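Local coordinates for protein (GYP1P) (Saccharomyces cerevisiae, PDB 1FKM) that accelerates GTP hydrolysis by Ypt/Rab GTPases, supplying an arginine and a glutamine finger in trans from its TBC domain, at residues 61-69 / 169-180. Residues are numbered along the deposited sequence; the frame is centred on the assembly and turned at random.
Sequences LQRKRKEYR and EQITDLEADTFW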
loop_
_atom_site.group_PDB
_atom_site.type_symbol
_atom_site.label_atom_id
_atom_site.label_comp_id
_atom_site.label_asym_id
_atom_site.label_seq_id
_atom_site.Cartn_x
_atom_site.Cartn_y
_atom_site.Cartn_z
ATOM N N LEU A 61 -0.750 -12.145 18.560
ATOM C CA LEU A 61 -1.971 -11.494 18.088
ATOM C C LEU A 61 -2.871 -11.040 19.234
ATOM O O LEU A 61 -3.421 -9.939 19.196
ATOM C CB LEU A 61 -2.737 -12.432 17.148
ATOM C CG LEU A 61 -2.070 -12.703 15.788
ATOM C CD1 LEU A 61 -2.869 -13.729 15.018
ATOM C CD2 LEU A 61 -1.976 -11.408 14.983
ATOM N N GLN A 62 -3.023 -11.881 20.252
ATOM C CA GLN A 62 -3.851 -11.519 21.397
ATOM C C GLN A 62 -3.328 -10.234 22.024
ATOM O O GLN A 62 -4.095 -9.315 22.308
ATOM C CB GLN A 62 -3.855 -12.636 22.444
ATOM C CG GLN A 62 -4.532 -13.912 21.994
ATOM C CD GLN A 62 -4.483 -15.001 23.052
ATOM O OE1 GLN A 62 -3.425 -15.288 23.617
ATOM N NE2 GLN A 62 -5.627 -15.622 23.319
ATOM N N ARG A 63 -2.017 -10.164 22.225
ATOM C CA ARG A 63 -1.405 -8.987 22.827
ATOM C C ARG A 63 -1.488 -7.747 21.941
ATOM O O ARG A 63 -1.760 -6.649 22.425
ATOM C CB ARG A 63 0.055 -9.277 23.191
ATOM C CG ARG A 63 0.196 -10.340 24.280
ATOM C CD ARG A 63 1.626 -10.515 24.783
ATOM N NE ARG A 63 2.506 -11.189 23.829
ATOM C CZ ARG A 63 3.218 -10.574 22.892
ATOM N NH1 ARG A 63 3.164 -9.253 22.771
ATOM N NH2 ARG A 63 3.995 -11.281 22.080
ATOM N N LYS A 64 -1.257 -7.915 20.642
ATOM C CA LYS A 64 -1.314 -6.774 19.729
ATOM C C LYS A 64 -2.735 -6.252 19.553
ATOM O O LYS A 64 -2.954 -5.046 19.493
ATOM C CB LYS A 64 -0.733 -7.154 18.361
ATOM C CG LYS A 64 0.727 -7.557 18.409
ATOM C CD LYS A 64 1.591 -6.485 19.071
ATOM C CE LYS A 64 1.625 -5.197 18.267
ATOM N NZ LYS A 64 2.539 -4.179 18.869
ATOM N N ARG A 65 -3.696 -7.164 19.462
ATOM C CA ARG A 65 -5.090 -6.783 19.288
ATOM C C ARG A 65 -5.629 -6.145 20.560
ATOM O O ARG A 65 -6.441 -5.224 20.506
ATOM C CB ARG A 65 -5.911 -8.005 18.873
ATOM C CG ARG A 65 -5.552 -8.471 17.459
ATOM C CD ARG A 65 -6.167 -9.808 17.091
ATOM N NE ARG A 65 -5.885 -10.152 15.698
ATOM C CZ ARG A 65 -6.154 -11.331 15.149
ATOM N NH1 ARG A 65 -6.712 -12.286 15.881
ATOM N NH2 ARG A 65 -5.877 -11.554 13.868
ATOM N N LYS A 66 -5.159 -6.624 21.708
ATOM C CA LYS A 66 -5.576 -6.058 22.983
ATOM C C LYS A 66 -4.962 -4.663 23.132
ATOM O O LYS A 66 -5.601 -3.744 23.652
ATOM C CB LYS A 66 -5.113 -6.952 24.135
ATOM C CG LYS A 66 -5.509 -6.443 25.514
ATOM C CD LYS A 66 -5.012 -7.378 26.606
ATOM C CE LYS A 66 -5.368 -6.848 27.986
ATOM N NZ LYS A 66 -4.729 -5.528 28.246
ATOM N N GLU A 67 -3.723 -4.507 22.672
ATOM C CA GLU A 67 -3.030 -3.220 22.751
ATOM C C GLU A 67 -3.749 -2.172 21.902
ATOM O O GLU A 67 -3.867 -1.008 22.293
ATOM C CB GLU A 67 -1.584 -3.359 22.265
ATOM C CG GLU A 67 -0.691 -2.194 22.659
ATOM C CD GLU A 67 0.693 -2.274 22.041
ATOM O OE1 GLU A 67 1.166 -3.396 21.765
ATOM O OE2 GLU A 67 1.317 -1.209 21.845
ATOM N N TYR A 68 -4.210 -2.582 20.724
ATOM C CA TYR A 68 -4.937 -1.676 19.838
ATOM C C TYR A 68 -6.163 -1.152 20.584
ATOM O O TYR A 68 -6.397 0.055 20.655
ATOM C CB TYR A 68 -5.392 -2.418 18.584
ATOM C CG TYR A 68 -6.322 -1.613 17.708
ATOM C CD1 TYR A 68 -5.841 -0.548 16.948
ATOM C CD2 TYR A 68 -7.690 -1.896 17.659
ATOM C CE1 TYR A 68 -6.691 0.219 16.162
ATOM C CE2 TYR A 68 -8.557 -1.128 16.867
ATOM C CZ TYR A 68 -8.045 -0.073 16.128
ATOM O OH TYR A 68 -8.876 0.713 15.363
ATOM N N ARG A 69 -6.933 -2.080 21.142
ATOM C CA ARG A 69 -8.147 -1.756 21.887
ATOM C C ARG A 69 -7.869 -0.805 23.049
ATOM O O ARG A 69 -8.545 0.216 23.201
ATOM C CB ARG A 69 -8.789 -3.039 22.426
ATOM C CG ARG A 69 -9.443 -3.931 21.371
ATOM C CD ARG A 69 -10.032 -5.178 22.019
ATOM N NE ARG A 69 -10.902 -5.936 21.124
ATOM C CZ ARG A 69 -10.483 -6.678 20.101
ATOM N NH1 ARG A 69 -9.189 -6.773 19.832
ATOM N NH2 ARG A 69 -11.361 -7.328 19.344
ATOM N N GLU A 169 -16.265 -7.978 17.430
ATOM C CA GLU A 169 -14.938 -8.369 17.906
ATOM C C GLU A 169 -13.968 -8.684 16.765
ATOM O O GLU A 169 -12.772 -8.400 16.860
ATOM C CB GLU A 169 -15.033 -9.582 18.839
ATOM C CG GLU A 169 -13.679 -10.207 19.162
ATOM C CD GLU A 169 -13.752 -11.271 20.242
ATOM O OE1 GLU A 169 -14.582 -12.198 20.120
ATOM O OE2 GLU A 169 -12.969 -11.181 21.212
ATOM N N GLN A 170 -14.485 -9.280 15.697
ATOM C CA GLN A 170 -13.662 -9.625 14.543
ATOM C C GLN A 170 -13.266 -8.359 13.783
ATOM O O GLN A 170 -12.137 -8.233 13.313
ATOM C CB GLN A 170 -14.428 -10.563 13.613
ATOM C CG GLN A 170 -14.737 -11.923 14.207
ATOM C CD GLN A 170 -15.536 -12.785 13.251
ATOM O OE1 GLN A 170 -16.642 -12.421 12.850
ATOM N NE2 GLN A 170 -14.975 -13.928 12.872
ATOM N N ILE A 171 -14.202 -7.425 13.659
ATOM C CA ILE A 171 -13.919 -6.175 12.967
ATOM C C ILE A 171 -12.823 -5.416 13.720
ATOM O O ILE A 171 -11.953 -4.789 13.108
ATOM C CB ILE A 171 -15.203 -5.311 12.843
ATOM C CG1 ILE A 171 -16.184 -6.003 11.887
ATOM C CG2 ILE A 171 -14.860 -3.910 12.346
ATOM C CD1 ILE A 171 -17.493 -5.273 11.681
ATOM N N THR A 172 -12.853 -5.483 15.048
ATOM C CA THR A 172 -11.837 -4.805 15.843
ATOM C C THR A 172 -10.490 -5.511 15.674
ATOM O O THR A 172 -9.446 -4.857 15.651
ATOM C CB THR A 172 -12.224 -4.754 17.342
ATOM O OG1 THR A 172 -13.461 -4.046 17.485
ATOM C CG2 THR A 172 -11.154 -4.023 18.148
ATOM N N ASP A 173 -10.510 -6.838 15.559
ATOM C CA ASP A 173 -9.273 -7.596 15.345
ATOM C C ASP A 173 -8.688 -7.185 13.989
ATOM O O ASP A 173 -7.483 -7.022 13.849
ATOM C CB ASP A 173 -9.527 -9.104 15.306
ATOM C CG ASP A 173 -9.905 -9.679 16.655
ATOM O OD1 ASP A 173 -9.585 -9.059 17.694
ATOM O OD2 ASP A 173 -10.512 -10.771 16.671
ATOM N N LEU A 174 -9.563 -7.049 12.995
ATOM C CA LEU A 174 -9.170 -6.646 11.645
ATOM C C LEU A 174 -8.543 -5.252 11.698
ATOM O O LEU A 174 -7.508 -4.992 11.075
ATOM C CB LEU A 174 -10.399 -6.633 10.726
ATOM C CG LEU A 174 -10.225 -5.975 9.346
ATOM C CD1 LEU A 174 -9.269 -6.803 8.500
ATOM C CD2 LEU A 174 -11.573 -5.848 8.659
ATOM N N GLU A 175 -9.186 -4.359 12.451
ATOM C CA GLU A 175 -8.708 -2.992 12.621
ATOM C C GLU A 175 -7.305 -2.980 13.215
ATOM O O GLU A 175 -6.437 -2.238 12.769
ATOM C CB GLU A 175 -9.649 -2.208 13.548
ATOM C CG GLU A 175 -10.898 -1.661 12.867
ATOM C CD GLU A 175 -11.852 -0.992 13.847
ATOM O OE1 GLU A 175 -11.384 -0.357 14.820
ATOM O OE2 GLU A 175 -13.076 -1.090 13.633
ATOM N N ALA A 176 -7.099 -3.802 14.238
ATOM C CA ALA A 176 -5.804 -3.884 14.905
ATOM C C ALA A 176 -4.709 -4.363 13.942
ATOM O O ALA A 176 -3.638 -3.754 13.850
ATOM C CB ALA A 176 -5.906 -4.827 16.104
ATOM N N ASP A 177 -4.978 -5.449 13.225
ATOM C CA ASP A 177 -3.995 -5.975 12.283
ATOM C C ASP A 177 -3.666 -4.926 11.221
ATOM O O ASP A 177 -2.503 -4.723 10.885
ATOM C CB ASP A 177 -4.516 -7.239 11.595
ATOM C CG ASP A 177 -4.685 -8.411 12.556
ATOM O OD1 ASP A 177 -4.282 -8.298 13.738
ATOM O OD2 ASP A 177 -5.215 -9.456 12.117
ATOM N N THR A 178 -4.697 -4.270 10.698
ATOM C CA THR A 178 -4.522 -3.246 9.677
ATOM C C THR A 178 -3.666 -2.107 10.227
ATOM O O THR A 178 -2.720 -1.648 9.578
ATOM C CB THR A 178 -5.899 -2.708 9.217
ATOM O OG1 THR A 178 -6.675 -3.794 8.687
ATOM C CG2 THR A 178 -5.732 -1.646 8.132
ATOM N N PHE A 179 -3.999 -1.661 11.433
ATOM C CA PHE A 179 -3.271 -0.581 12.103
ATOM C C PHE A 179 -1.781 -0.883 12.303
ATOM O O PHE A 179 -0.914 -0.057 11.983
ATOM C CB PHE A 179 -3.904 -0.302 13.470
ATOM C CG PHE A 179 -3.058 0.560 14.358
ATOM C CD1 PHE A 179 -2.939 1.924 14.120
ATOM C CD2 PHE A 179 -2.341 -0.004 15.418
ATOM C CE1 PHE A 179 -2.116 2.722 14.919
ATOM C CE2 PHE A 179 -1.514 0.785 16.223
ATOM C CZ PHE A 179 -1.400 2.149 15.973
ATOM N N TRP A 180 -1.477 -2.053 12.855
ATOM C CA TRP A 180 -0.079 -2.410 13.095
ATOM C C TRP A 180 0.704 -2.601 11.795
ATOM O O TRP A 180 1.905 -2.322 11.741
ATOM C CB TRP A 180 0.019 -3.685 13.943
ATOM C CG TRP A 180 -0.456 -3.504 15.354
ATOM C CD1 TRP A 180 -1.521 -4.114 15.942
ATOM C CD2 TRP A 180 0.123 -2.650 16.352
ATOM N NE1 TRP A 180 -1.645 -3.696 17.247
ATOM C CE2 TRP A 180 -0.649 -2.798 17.524
ATOM C CE3 TRP A 180 1.219 -1.777 16.368
ATOM C CZ2 TRP A 180 -0.362 -2.105 18.707
ATOM C CZ3 TRP A 180 1.506 -1.086 17.550
ATOM C CH2 TRP A 180 0.715 -1.259 18.699
#
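R65 and R69, one turn apart on helix 57-74, form salt bridges with successive aspartates of helix 168-186 in different ways. R65 meets D177 side-on, NE giving a nearly straight bond to OD1 and NH2 lying 2.8 Å from OD2, on its syn lone pair; Y49 and K44 also hold this buried carboxylate. D173 lies over one face of the R65 guanidinium, its carboxylate near-parallel but with no N-H pointing at it, while R69 approaches D173 end-on, NH1 and NH2 both turned to OD1 (NH2 at 3.0 Å). The methyl CG2 of T172 sits over the centre of the R69 guanidinium, an apolar cover for a flat cation.

Y68 is a knob among T172, E175, A176 and F179. The axes of 61-69 and 169-180 come within 8.8 Å, consistent with small A176 at the crossing; its CA lies over the tyrosine ring. Tyrosine suits this place by joining an apolar ring to a hydroxyl that donates to E175 OE1 (2.8 Å).

W180 offers an N-H for a carbonyl, NE1 to K64 O (2.9 Å), and a flat face for a cation: bends at chi2 and chi3 (-54° and -65°) fold flexible K64 over the indole, placing NZ in a cation-pi contact.

The two segments cross nearly perpendicularly (95°) within the all-helical TBC domain, away from both catalytic fingers. Helix 107-123 packs against Y68 and W180, its R115 pairing with E175, and helix 133-145 against L174 and T178.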